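Local coordinates for protein geobacter metallireducens SMUG1 (Geobacter metallireducens, PDB 5H9I) that belongs to the uracil-DNA glycosylase superfamily as a SMUG1-type protein and holds xanthine in a pocket of its alpha/beta fold, at residues A[5-10]-A[175-180]; A[53-58]-A[133-138]; A[181-186]-A[204-209]; A[208-213]-A[230-235]. One frame throughout, in Å; residues are numbered along the deposited sequence.

Contact 1. Residues A[5-10]-A[175-180]; sequences TGLAAI and RRTVVL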
# COMPACT_ATOMS: atom_id res chain seq x y z
N THR A 5 8.00 -14.29 11.04
CA THR A 5 6.97 -14.77 11.92
C THR A 5 5.63 -14.14 11.58
O THR A 5 4.53 -14.70 11.93
CB THR A 5 7.27 -14.37 13.40
OG1 THR A 5 7.46 -12.95 13.54
CG2 THR A 5 8.52 -15.13 13.90
N GLY A 6 5.67 -12.95 10.91
CA GLY A 6 4.40 -12.32 10.67
C GLY A 6 4.67 -11.10 9.85
O GLY A 6 5.83 -10.77 9.50
N LEU A 7 3.60 -10.43 9.47
CA LEU A 7 3.75 -9.20 8.75
C LEU A 7 4.55 -8.15 9.37
O LEU A 7 5.20 -7.33 8.72
CB LEU A 7 2.38 -8.70 8.29
CG LEU A 7 1.54 -9.55 7.32
CD1 LEU A 7 0.17 -8.89 7.10
CD2 LEU A 7 2.20 -9.67 6.05
N ALA A 8 4.43 -8.03 10.73
CA ALA A 8 5.18 -6.93 11.35
C ALA A 8 6.69 -7.13 11.21
O ALA A 8 7.38 -6.12 10.96
CB ALA A 8 4.85 -6.89 12.84
N ALA A 9 7.11 -8.36 11.33
CA ALA A 9 8.56 -8.69 11.09
C ALA A 9 8.99 -8.28 9.68
O ALA A 9 10.10 -7.74 9.42
CB ALA A 9 8.81 -10.14 11.27
N ILE A 10 8.13 -8.59 8.72
CA ILE A 10 8.40 -8.25 7.35
C ILE A 10 8.49 -6.74 7.16
O ILE A 10 9.36 -6.28 6.51
CB ILE A 10 7.30 -8.84 6.42
CG1 ILE A 10 7.40 -10.37 6.44
CG2 ILE A 10 7.46 -8.34 4.99
CD1 ILE A 10 6.25 -11.12 5.80
N ARG A 175 7.81 -10.93 -1.74
CA ARG A 175 7.94 -12.33 -1.68
C ARG A 175 7.71 -12.91 -0.25
O ARG A 175 7.01 -13.90 -0.14
CB ARG A 175 9.32 -12.79 -2.20
CG ARG A 175 9.44 -12.71 -3.70
CD ARG A 175 10.74 -13.25 -4.17
NE ARG A 175 11.89 -12.44 -3.89
CZ ARG A 175 12.34 -11.48 -4.71
NH1 ARG A 175 11.76 -11.22 -5.85
NH2 ARG A 175 13.41 -10.80 -4.33
N ARG A 176 8.28 -12.26 0.77
CA ARG A 176 8.05 -12.70 2.11
C ARG A 176 6.54 -12.64 2.48
O ARG A 176 6.03 -13.56 3.13
CB ARG A 176 8.82 -11.83 3.07
CG ARG A 176 10.33 -12.12 3.07
CD ARG A 176 11.07 -11.13 3.81
NE ARG A 176 12.45 -11.59 4.10
CZ ARG A 176 13.41 -10.81 4.51
NH1 ARG A 176 13.32 -9.49 4.66
NH2 ARG A 176 14.60 -11.44 4.75
N THR A 177 5.88 -11.59 2.04
CA THR A 177 4.44 -11.44 2.31
C THR A 177 3.65 -12.58 1.72
O THR A 177 2.70 -13.15 2.30
CB THR A 177 3.97 -10.06 1.83
OG1 THR A 177 4.70 -9.04 2.49
CG2 THR A 177 2.48 -9.94 2.05
N VAL A 178 4.01 -12.92 0.48
CA VAL A 178 3.31 -14.00 -0.22
C VAL A 178 3.63 -15.37 0.41
O VAL A 178 2.74 -16.22 0.53
CB VAL A 178 3.65 -13.95 -1.76
CG1 VAL A 178 3.24 -15.23 -2.47
CG2 VAL A 178 2.96 -12.73 -2.33
N VAL A 179 4.87 -15.60 0.80
CA VAL A 179 5.16 -16.87 1.47
C VAL A 179 4.40 -16.96 2.81
O VAL A 179 3.91 -18.04 3.14
CB VAL A 179 6.67 -17.01 1.72
CG1 VAL A 179 6.99 -18.20 2.70
CG2 VAL A 179 7.36 -17.18 0.34
N LEU A 180 4.25 -15.81 3.53
CA LEU A 180 3.47 -15.91 4.80
C LEU A 180 1.97 -16.09 4.60
O LEU A 180 1.31 -16.91 5.26
CB LEU A 180 3.73 -14.67 5.53
CG LEU A 180 2.96 -14.50 6.92
CD1 LEU A 180 3.55 -15.46 7.91
CD2 LEU A 180 2.97 -13.09 7.39
O HOH W 1 11.07 -7.66 4.19
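L180 reaches across to the first turn of helix 7-19, and together with I10 it carries the apolar packing of this contact. Its CD2 methyl lies 3.4 Å from L7 N and 3.6 Å from G6 C, so it sits against the backbone at the start of the helix, where G6 holds the N-cap position. With CG of L180 anti to its own backbone N (chi1 177°), the branch is carried away from its helix and over this turn. L7 CD2 lies 3.8 Å from L180 CD2, and the same branch of L7 meets T177 CG2 at 4.0 Å, the two side chains running nearly perpendicular. I10 CD1 packs on L180 CD2 at 4.1 Å. I10 also passes R176 in the opposite direction, its CD1 against R176 CB and 3.6 Å from R176 O.

Polar links are few. The hydroxyl of T177 faces I10 CG2 without a bond across the contact; its hydrogen bond goes to A173 O, one turn back in its own helix. No direct hydrogen bond joins the two segments, but one water does: it donates to I10 O at 3.2 Å and accepts from R176 NH1 at 2.9 Å, in the plane of the guanidinium. The R176 chain, extended from CG to NE, carries NH1 to this bridging water.

M4 packs on both I10 and R176. Helix 7-19 thus rests on the C-terminal part of helix 160-181, which in turn covers L56 of strand 55-59 and touches helix 191-201 through R175 and V178.

Contact 2. Residues A[53-58]-A[133-138]; sequences KEVLFV and ARFFVA. With LEA (pentanoic acid), chain H.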
# COMPACT_ATOMS: atom_id res chain seq x y z
N LYS A 53 -4.40 -15.84 3.55
CA LYS A 53 -5.37 -15.10 2.70
C LYS A 53 -5.48 -15.80 1.37
O LYS A 53 -4.57 -16.47 0.95
CB LYS A 53 -4.86 -13.65 2.45
CG LYS A 53 -4.54 -12.89 3.70
CD LYS A 53 -5.65 -12.74 4.67
CE LYS A 53 -5.37 -11.68 5.69
NZ LYS A 53 -6.17 -11.74 6.93
N GLU A 54 -6.61 -15.65 0.71
CA GLU A 54 -6.74 -16.14 -0.65
C GLU A 54 -6.23 -15.16 -1.69
O GLU A 54 -5.69 -15.56 -2.78
CB GLU A 54 -8.20 -16.48 -0.94
CG GLU A 54 -8.73 -17.61 -0.11
CD GLU A 54 -10.19 -17.95 -0.50
OE1 GLU A 54 -10.73 -18.77 0.30
OE2 GLU A 54 -10.77 -17.38 -1.52
N VAL A 55 -6.34 -13.86 -1.44
CA VAL A 55 -6.05 -12.82 -2.39
C VAL A 55 -5.35 -11.69 -1.72
O VAL A 55 -5.82 -11.21 -0.68
CB VAL A 55 -7.30 -12.28 -3.08
CG1 VAL A 55 -7.07 -11.16 -4.04
CG2 VAL A 55 -8.12 -13.44 -3.73
N LEU A 56 -4.27 -11.19 -2.32
CA LEU A 56 -3.51 -10.00 -1.89
C LEU A 56 -3.60 -8.88 -2.87
O LEU A 56 -3.19 -9.11 -4.02
CB LEU A 56 -2.07 -10.37 -1.67
CG LEU A 56 -1.15 -9.26 -1.26
CD1 LEU A 56 -1.52 -8.67 0.06
CD2 LEU A 56 0.29 -9.72 -1.21
N PHE A 57 -4.13 -7.73 -2.53
CA PHE A 57 -4.07 -6.56 -3.33
C PHE A 57 -2.79 -5.83 -3.02
O PHE A 57 -2.43 -5.71 -1.83
CB PHE A 57 -5.28 -5.65 -3.02
CG PHE A 57 -6.57 -6.11 -3.55
CD1 PHE A 57 -6.94 -6.03 -4.89
CD2 PHE A 57 -7.49 -6.71 -2.68
CE1 PHE A 57 -8.17 -6.47 -5.32
CE2 PHE A 57 -8.72 -7.12 -3.11
CZ PHE A 57 -9.04 -7.01 -4.46
N VAL A 58 -2.10 -5.30 -4.02
CA VAL A 58 -0.86 -4.61 -3.87
C VAL A 58 -0.92 -3.27 -4.59
O VAL A 58 -1.18 -3.17 -5.79
CB VAL A 58 0.33 -5.39 -4.46
CG1 VAL A 58 1.64 -4.70 -4.32
CG2 VAL A 58 0.31 -6.75 -3.83
N ALA A 133 -11.11 -12.07 6.12
CA ALA A 133 -11.10 -13.54 6.14
C ALA A 133 -10.36 -14.07 4.93
O ALA A 133 -9.71 -15.13 5.04
CB ALA A 133 -12.50 -14.04 6.12
N ARG A 134 -10.46 -13.41 3.78
CA ARG A 134 -9.88 -13.93 2.55
C ARG A 134 -8.93 -12.98 1.84
O ARG A 134 -8.22 -13.40 0.99
CB ARG A 134 -10.97 -14.31 1.54
CG ARG A 134 -11.88 -15.48 1.88
CD ARG A 134 -12.87 -15.66 0.69
NE ARG A 134 -14.08 -14.91 0.87
CZ ARG A 134 -14.78 -14.29 -0.07
NH1 ARG A 134 -14.37 -14.27 -1.30
NH2 ARG A 134 -15.92 -13.69 0.27
N PHE A 135 -8.96 -11.70 2.19
CA PHE A 135 -8.24 -10.69 1.46
C PHE A 135 -7.24 -9.93 2.36
O PHE A 135 -7.39 -9.88 3.59
CB PHE A 135 -9.23 -9.68 0.86
CG PHE A 135 -10.11 -10.25 -0.22
CD1 PHE A 135 -11.25 -10.84 0.11
CD2 PHE A 135 -9.68 -10.23 -1.55
CE1 PHE A 135 -12.08 -11.35 -0.85
CE2 PHE A 135 -10.45 -10.76 -2.52
CZ PHE A 135 -11.61 -11.32 -2.19
N PHE A 136 -6.28 -9.27 1.71
CA PHE A 136 -5.45 -8.30 2.38
C PHE A 136 -5.08 -7.21 1.40
O PHE A 136 -5.08 -7.46 0.18
CB PHE A 136 -4.25 -8.93 3.06
CG PHE A 136 -3.53 -8.01 4.03
CD1 PHE A 136 -4.19 -7.57 5.17
CD2 PHE A 136 -2.22 -7.66 3.83
CE1 PHE A 136 -3.52 -6.73 6.09
CE2 PHE A 136 -1.56 -6.85 4.73
CZ PHE A 136 -2.22 -6.34 5.84
N VAL A 137 -4.64 -6.05 1.89
CA VAL A 137 -4.15 -4.95 1.05
C VAL A 137 -2.82 -4.45 1.56
O VAL A 137 -2.70 -4.15 2.74
CB VAL A 137 -5.20 -3.74 1.00
CG1 VAL A 137 -4.73 -2.65 0.10
CG2 VAL A 137 -6.57 -4.25 0.57
N ALA A 138 -1.84 -4.37 0.70
CA ALA A 138 -0.52 -3.90 1.04
C ALA A 138 0.04 -3.01 -0.03
O ALA A 138 -0.48 -3.00 -1.13
CB ALA A 138 0.41 -5.09 1.20
C2 LEA H . -18.77 -10.32 -0.35
O2 LEA H . -18.41 -9.42 -1.05
C3 LEA H . -18.19 -11.65 -0.58
C4 LEA H . -19.33 -12.50 -0.95
C5 LEA H . -19.78 -13.41 0.15
C6 LEA H . -20.79 -14.50 -0.31
O1 LEA H . -19.62 -10.17 0.51
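V55 and F135 lie side by side on one face of the sheet and point the same way, with V55 CB 3.5 Å from F135 CD2. F57 follows along this face, its CE2 3.6 Å from F135 CD2. The two rings meet rim to rim, their planes only 17° apart and their centroids 5.9 Å apart. On the opposite face L56 and F136 run alongside each other, L56 CD1 coming to the edge of the F136 ring at CD2, 4.0 Å away.

K53 bends at chi2 (-58°), which lays its aliphatic chain over F135 O, CE approaching that oxygen to 3.4 Å; the carbonyl is buried without a hydrogen-bonding partner. The ammonium is held by S50, F48 and F132 carbonyls. E54 and R134 pass at a slant, E54 OE2 3.5 Å from R134 CD, yet the charged ends do not meet. The R134 guanidinium turns its edge to the aliphatic C3 of pentanoic acid, 3.2 Å from R134 NH2, with F135 CE1 against the rim of one face. R134 NH1 makes a weak bond to D239 O, and the ligand is hydrogen-bonded to R130 NH1.

The parallel register, axes 20° apart, is fixed by backbone bonds. R134 O takes two donors, E54 N and V55 N; F136 N then bonds to V55 O, F57 N to F136 O at 2.9 Å and A138 N to F57 O.

Strand 135-139 is an outermost strand of the four-stranded parallel sheet, while strand 55-59 is also bonded to strand 185-189. Helix 160-181 packs on L56 and V58 through L174, and W118 of helix 112-125 touches V137.

Contact 3. Residues A[181-186]-A[204-209]; sequences LRPRVV and FDVEVG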
# COMPACT_ATOMS: atom_id res chain seq x y z
N LEU A 181 1.37 -15.26 3.71
CA LEU A 181 -0.08 -15.22 3.59
C LEU A 181 -0.62 -16.29 2.71
O LEU A 181 -1.77 -16.64 2.78
CB LEU A 181 -0.54 -13.82 3.09
CG LEU A 181 -0.14 -12.68 4.00
CD1 LEU A 181 -0.73 -11.44 3.33
CD2 LEU A 181 -0.67 -12.73 5.42
N ARG A 182 0.22 -16.79 1.82
CA ARG A 182 -0.15 -17.87 0.92
C ARG A 182 -1.35 -17.62 -0.01
O ARG A 182 -2.15 -18.46 -0.17
CB ARG A 182 -0.35 -19.17 1.71
CG ARG A 182 0.86 -19.53 2.57
CD ARG A 182 0.76 -20.92 3.21
NE ARG A 182 -0.23 -20.99 4.27
CZ ARG A 182 -0.04 -20.58 5.54
NH1 ARG A 182 1.12 -20.05 5.91
NH2 ARG A 182 -1.00 -20.69 6.42
N PRO A 183 -1.42 -16.46 -0.65
CA PRO A 183 -2.55 -16.25 -1.49
C PRO A 183 -2.50 -17.08 -2.79
O PRO A 183 -1.38 -17.43 -3.20
CB PRO A 183 -2.40 -14.75 -1.89
CG PRO A 183 -0.90 -14.53 -1.79
CD PRO A 183 -0.41 -15.36 -0.64
N ARG A 184 -3.64 -17.33 -3.38
CA ARG A 184 -3.78 -17.90 -4.69
C ARG A 184 -3.57 -16.84 -5.79
O ARG A 184 -3.10 -17.18 -6.79
CB ARG A 184 -5.17 -18.56 -4.75
CG ARG A 184 -5.65 -19.17 -6.05
CD ARG A 184 -7.10 -19.67 -5.96
NE ARG A 184 -8.14 -18.64 -5.81
CZ ARG A 184 -8.69 -17.93 -6.78
NH1 ARG A 184 -8.33 -18.07 -8.05
NH2 ARG A 184 -9.61 -17.05 -6.48
N VAL A 185 -3.95 -15.59 -5.55
CA VAL A 185 -3.93 -14.55 -6.53
C VAL A 185 -3.39 -13.25 -5.89
O VAL A 185 -3.78 -12.98 -4.74
CB VAL A 185 -5.33 -14.27 -7.10
CG1 VAL A 185 -5.30 -13.33 -8.24
CG2 VAL A 185 -6.03 -15.54 -7.49
N VAL A 186 -2.52 -12.59 -6.61
CA VAL A 186 -1.99 -11.28 -6.22
C VAL A 186 -2.44 -10.31 -7.23
O VAL A 186 -2.22 -10.52 -8.46
CB VAL A 186 -0.50 -11.33 -6.06
CG1 VAL A 186 0.11 -10.00 -5.79
CG2 VAL A 186 -0.09 -12.38 -4.98
N PHE A 204 6.65 -18.32 -8.29
CA PHE A 204 5.77 -18.70 -7.24
C PHE A 204 4.47 -19.32 -7.80
O PHE A 204 3.97 -19.00 -8.88
CB PHE A 204 5.44 -17.45 -6.35
CG PHE A 204 6.57 -17.03 -5.49
CD1 PHE A 204 7.73 -16.46 -6.00
CD2 PHE A 204 6.54 -17.18 -4.14
CE1 PHE A 204 8.80 -16.07 -5.22
CE2 PHE A 204 7.57 -16.73 -3.32
CZ PHE A 204 8.75 -16.25 -3.86
N ASP A 205 3.87 -20.11 -6.96
CA ASP A 205 2.62 -20.72 -7.33
C ASP A 205 1.42 -19.77 -7.05
O ASP A 205 0.58 -20.04 -6.19
CB ASP A 205 2.49 -22.02 -6.60
CG ASP A 205 1.37 -22.88 -7.18
OD1 ASP A 205 0.83 -22.63 -8.28
OD2 ASP A 205 1.06 -23.87 -6.49
N VAL A 206 1.38 -18.64 -7.74
CA VAL A 206 0.35 -17.60 -7.58
C VAL A 206 0.02 -17.06 -8.93
O VAL A 206 0.89 -17.04 -9.77
CB VAL A 206 0.74 -16.35 -6.76
CG1 VAL A 206 0.85 -16.61 -5.35
CG2 VAL A 206 1.99 -15.69 -7.28
N GLU A 207 -1.20 -16.62 -9.18
CA GLU A 207 -1.53 -15.92 -10.34
C GLU A 207 -1.37 -14.45 -10.02
O GLU A 207 -1.67 -14.04 -8.87
CB GLU A 207 -3.00 -16.21 -10.75
CG GLU A 207 -3.26 -17.64 -11.14
CD GLU A 207 -2.37 -18.19 -12.29
OE1 GLU A 207 -2.01 -17.45 -13.30
OE2 GLU A 207 -1.99 -19.37 -12.14
N VAL A 208 -1.06 -13.64 -10.98
CA VAL A 208 -0.97 -12.22 -10.85
C VAL A 208 -1.88 -11.56 -11.87
O VAL A 208 -1.87 -11.92 -13.08
CB VAL A 208 0.43 -11.68 -11.01
CG1 VAL A 208 0.47 -10.15 -11.08
CG2 VAL A 208 1.36 -12.26 -9.97
N GLY A 209 -2.67 -10.58 -11.43
CA GLY A 209 -3.57 -9.81 -12.24
C GLY A 209 -3.59 -8.36 -11.77
O GLY A 209 -2.71 -7.88 -11.02
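V206 CG1 lies only 3.2 Å from P183 O, a close approach of a methyl to a carbonyl oxygen where the two segments come together. V206 CG1 is anti to its carbonyl carbon (chi1 -73°), which directs this branch at segment 181-186, and the same methyl comes within 4.3 Å of V186 CG2. Beyond it, V186 CB and V208 CG2 stand as neighbours on the same face of the sheet. V185 and E207 occupy the other face, the E207 carboxylate leading away from the contact.

These side chains are placed by three backbone hydrogen bonds. E207 N donates to R184 O at 3.1 Å, V186 N to E207 O at 2.8 Å with an N-H...O angle of 169°, and G209 N to V186 O at 3.0 Å, lying in the plane of that carbonyl. V186 therefore uses its N-H and its carbonyl toward the same strand. A CA-H...O contact from V208 accompanies the last bond.

Further out, an inverse gamma turn centred on D205 leads into V206. In segment 181-186, R182, with positive phi, ends helix 160-181 before P183. V185 CG2 lies against one face of the R184 guanidinium, offset toward its rim, and R184 NH2 bonds to G237 O. Helix 191-201 covers the V186 and V208 face through C197, and V178 of helix 160-181 touches P183 and V206.

Parallel strands 185-189 and 207-211, with helix 191-201 between them in sequence, form a beta-alpha-beta unit, the building block of the alpha/beta sheet in the uracil-DNA glycosylase superfamily.

Contact 4. Residues A[208-213]-A[230-235]; sequences VGRIIH and LRQLAE. With XAN (xanthine), chain B.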
# COMPACT_ATOMS: atom_id res chain seq x y z
N VAL A 208 -1.06 -13.64 -10.98
CA VAL A 208 -0.97 -12.22 -10.85
C VAL A 208 -1.88 -11.56 -11.87
O VAL A 208 -1.87 -11.92 -13.08
CB VAL A 208 0.43 -11.68 -11.01
CG1 VAL A 208 0.47 -10.15 -11.08
CG2 VAL A 208 1.36 -12.26 -9.97
N GLY A 209 -2.67 -10.58 -11.43
CA GLY A 209 -3.57 -9.81 -12.24
C GLY A 209 -3.59 -8.36 -11.77
O GLY A 209 -2.71 -7.88 -11.02
N ARG A 210 -4.50 -7.61 -12.36
CA ARG A 210 -4.57 -6.17 -12.22
C ARG A 210 -6.02 -5.76 -12.08
O ARG A 210 -6.84 -6.32 -12.71
CB ARG A 210 -4.00 -5.48 -13.50
CG ARG A 210 -4.14 -3.95 -13.50
CD ARG A 210 -3.76 -3.14 -14.77
NE ARG A 210 -4.59 -3.34 -15.98
CZ ARG A 210 -5.73 -2.70 -16.37
NH1 ARG A 210 -6.25 -3.06 -17.53
NH2 ARG A 210 -6.38 -1.71 -15.70
N ILE A 211 -6.28 -4.77 -11.24
CA ILE A 211 -7.48 -4.00 -11.37
C ILE A 211 -7.14 -2.52 -11.67
O ILE A 211 -6.05 -2.02 -11.35
CB ILE A 211 -8.39 -4.06 -10.13
CG1 ILE A 211 -7.73 -3.50 -8.91
CG2 ILE A 211 -9.00 -5.49 -10.01
CD1 ILE A 211 -8.70 -3.31 -7.73
N ILE A 212 -8.12 -1.85 -12.26
CA ILE A 212 -7.98 -0.40 -12.50
C ILE A 212 -7.65 0.28 -11.15
O ILE A 212 -8.27 -0.01 -10.12
CB ILE A 212 -9.28 0.11 -13.14
CG1 ILE A 212 -9.21 1.55 -13.44
CG2 ILE A 212 -10.48 -0.31 -12.36
CD1 ILE A 212 -10.42 1.95 -14.36
N HIS A 213 -6.81 1.30 -11.23
CA HIS A 213 -6.54 2.12 -10.06
C HIS A 213 -7.68 3.10 -9.84
O HIS A 213 -8.25 3.63 -10.80
CB HIS A 213 -5.24 2.85 -10.29
CG HIS A 213 -4.71 3.50 -9.08
ND1 HIS A 213 -5.28 4.64 -8.55
CD2 HIS A 213 -3.69 3.16 -8.26
CE1 HIS A 213 -4.61 4.98 -7.46
NE2 HIS A 213 -3.63 4.13 -7.30
N LEU A 230 -14.95 -4.71 -10.48
CA LEU A 230 -15.74 -5.93 -10.21
C LEU A 230 -15.72 -6.84 -11.41
O LEU A 230 -15.48 -8.09 -11.29
CB LEU A 230 -17.10 -5.54 -9.58
CG LEU A 230 -18.05 -6.55 -9.18
CD1 LEU A 230 -17.36 -7.21 -7.96
CD2 LEU A 230 -19.42 -5.95 -8.86
N ARG A 231 -15.83 -6.30 -12.62
CA ARG A 231 -15.60 -7.03 -13.84
C ARG A 231 -14.24 -7.67 -14.02
O ARG A 231 -14.08 -8.83 -14.35
CB ARG A 231 -15.93 -6.17 -15.11
CG ARG A 231 -15.43 -6.78 -16.43
CD ARG A 231 -15.95 -6.05 -17.70
NE ARG A 231 -15.40 -4.70 -17.80
CZ ARG A 231 -14.12 -4.42 -18.03
NH1 ARG A 231 -13.24 -5.40 -18.23
NH2 ARG A 231 -13.73 -3.15 -18.11
N GLN A 232 -13.14 -6.91 -13.72
CA GLN A 232 -11.86 -7.39 -13.80
C GLN A 232 -11.61 -8.54 -12.87
O GLN A 232 -10.96 -9.52 -13.15
CB GLN A 232 -10.81 -6.30 -13.55
CG GLN A 232 -10.85 -5.26 -14.69
CD GLN A 232 -9.96 -4.07 -14.37
OE1 GLN A 232 -10.09 -3.50 -13.33
NE2 GLN A 232 -8.98 -3.75 -15.21
N LEU A 233 -12.09 -8.39 -11.62
CA LEU A 233 -11.99 -9.52 -10.71
C LEU A 233 -12.66 -10.79 -11.14
O LEU A 233 -12.14 -11.84 -10.93
CB LEU A 233 -12.49 -9.07 -9.32
CG LEU A 233 -11.62 -7.99 -8.58
CD1 LEU A 233 -12.43 -7.29 -7.50
CD2 LEU A 233 -10.29 -8.54 -8.11
N ALA A 234 -13.84 -10.65 -11.68
CA ALA A 234 -14.56 -11.79 -12.18
C ALA A 234 -13.80 -12.46 -13.31
O ALA A 234 -13.69 -13.69 -13.34
CB ALA A 234 -15.93 -11.33 -12.62
N GLU A 235 -13.20 -11.67 -14.18
CA GLU A 235 -12.37 -12.22 -15.26
C GLU A 235 -11.15 -12.92 -14.77
O GLU A 235 -10.75 -13.89 -15.35
CB GLU A 235 -11.87 -11.15 -16.23
CG GLU A 235 -12.88 -10.40 -16.95
CD GLU A 235 -12.24 -9.18 -17.64
OE1 GLU A 235 -10.98 -9.06 -17.67
OE2 GLU A 235 -13.03 -8.34 -18.11
N9 XAN B . -3.53 6.09 -2.88
C4 XAN B . -2.79 5.09 -2.50
N3 XAN B . -2.50 4.52 -1.33
C2 XAN B . -1.73 3.53 -1.29
O2 XAN B . -1.44 3.07 -0.22
N1 XAN B . -1.22 2.95 -2.39
C6 XAN B . -1.44 3.38 -3.59
O6 XAN B . -0.93 2.90 -4.61
C5 XAN B . -2.23 4.53 -3.70
N7 XAN B . -2.65 5.25 -4.73
C8 XAN B . -3.44 6.19 -4.23
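At the C-terminal end of strand 207-211 the chain runs into the xanthine pocket, and here Q232 of helix 219-235 grips the backbone just before H213. Strand and helix run nearly antiparallel, 164° between their directions and 8.1 Å apart at closest approach of the axes. Q232 extends beyond CG, taking its amide to the strand end, where OE1 accepts from I212 N at 2.8 Å with an N-H...O angle of 162°. I212 CG2 also closes on Q232 OE1, at 3.4 Å, and I212 crosses Q232 at about a right angle.

The NE2 end of the amide lies over one face of the R210 guanidinium, the planes steeply inclined to each other; R210 NH2 and Q232 NE2 are 3.3 Å apart, but both are donors and form no bond. One residue earlier in the strand than I212, I211 CG2 packs on L233 CD2 at 3.8 Å, with W225 and I187 adding to the apolar surroundings of I211.

H213 NE2 donates to N7 of xanthine at 3.0 Å in a bent bond, 137° at the hydrogen, the acceptor lying in the ring plane at its edge, while ND1 is bonded to S215 N. N139, F74, E111 and M60 also hydrogen-bond the ligand.

With NE2 as donor to xanthine and ND1 facing an N-H, both imidazole nitrogens are engaged, which should restrain the ring's rotation. I212, next to H213, is held through its N-H by Q232 OE1 and through its carbonyl by W225 NE1 of the same helix, consistent with a second-shell part for Q232 in placing H213.

Starting near the N terminus, contact 1 closes the longest loop, tying helix 7-19 to helix 160-181, and contact 2 is nested inside that loop, pairing strands 55-59 and 135-139. The two touch where L7 CD1 meets F136 CE2. Contacts 3 and 4 follow in series, each closing a short loop: contact 3 pairs strands 185-189 and 207-211, and contact 4, starting on the V208 and G209 that contact 3 shares, fastens helix 219-235 to the same strand. Contacts 2, 3 and 4 reach one parallel sheet, joined by a probable hydrogen bond between R184 N and E54 O and by packing of F57 on I211 and L233.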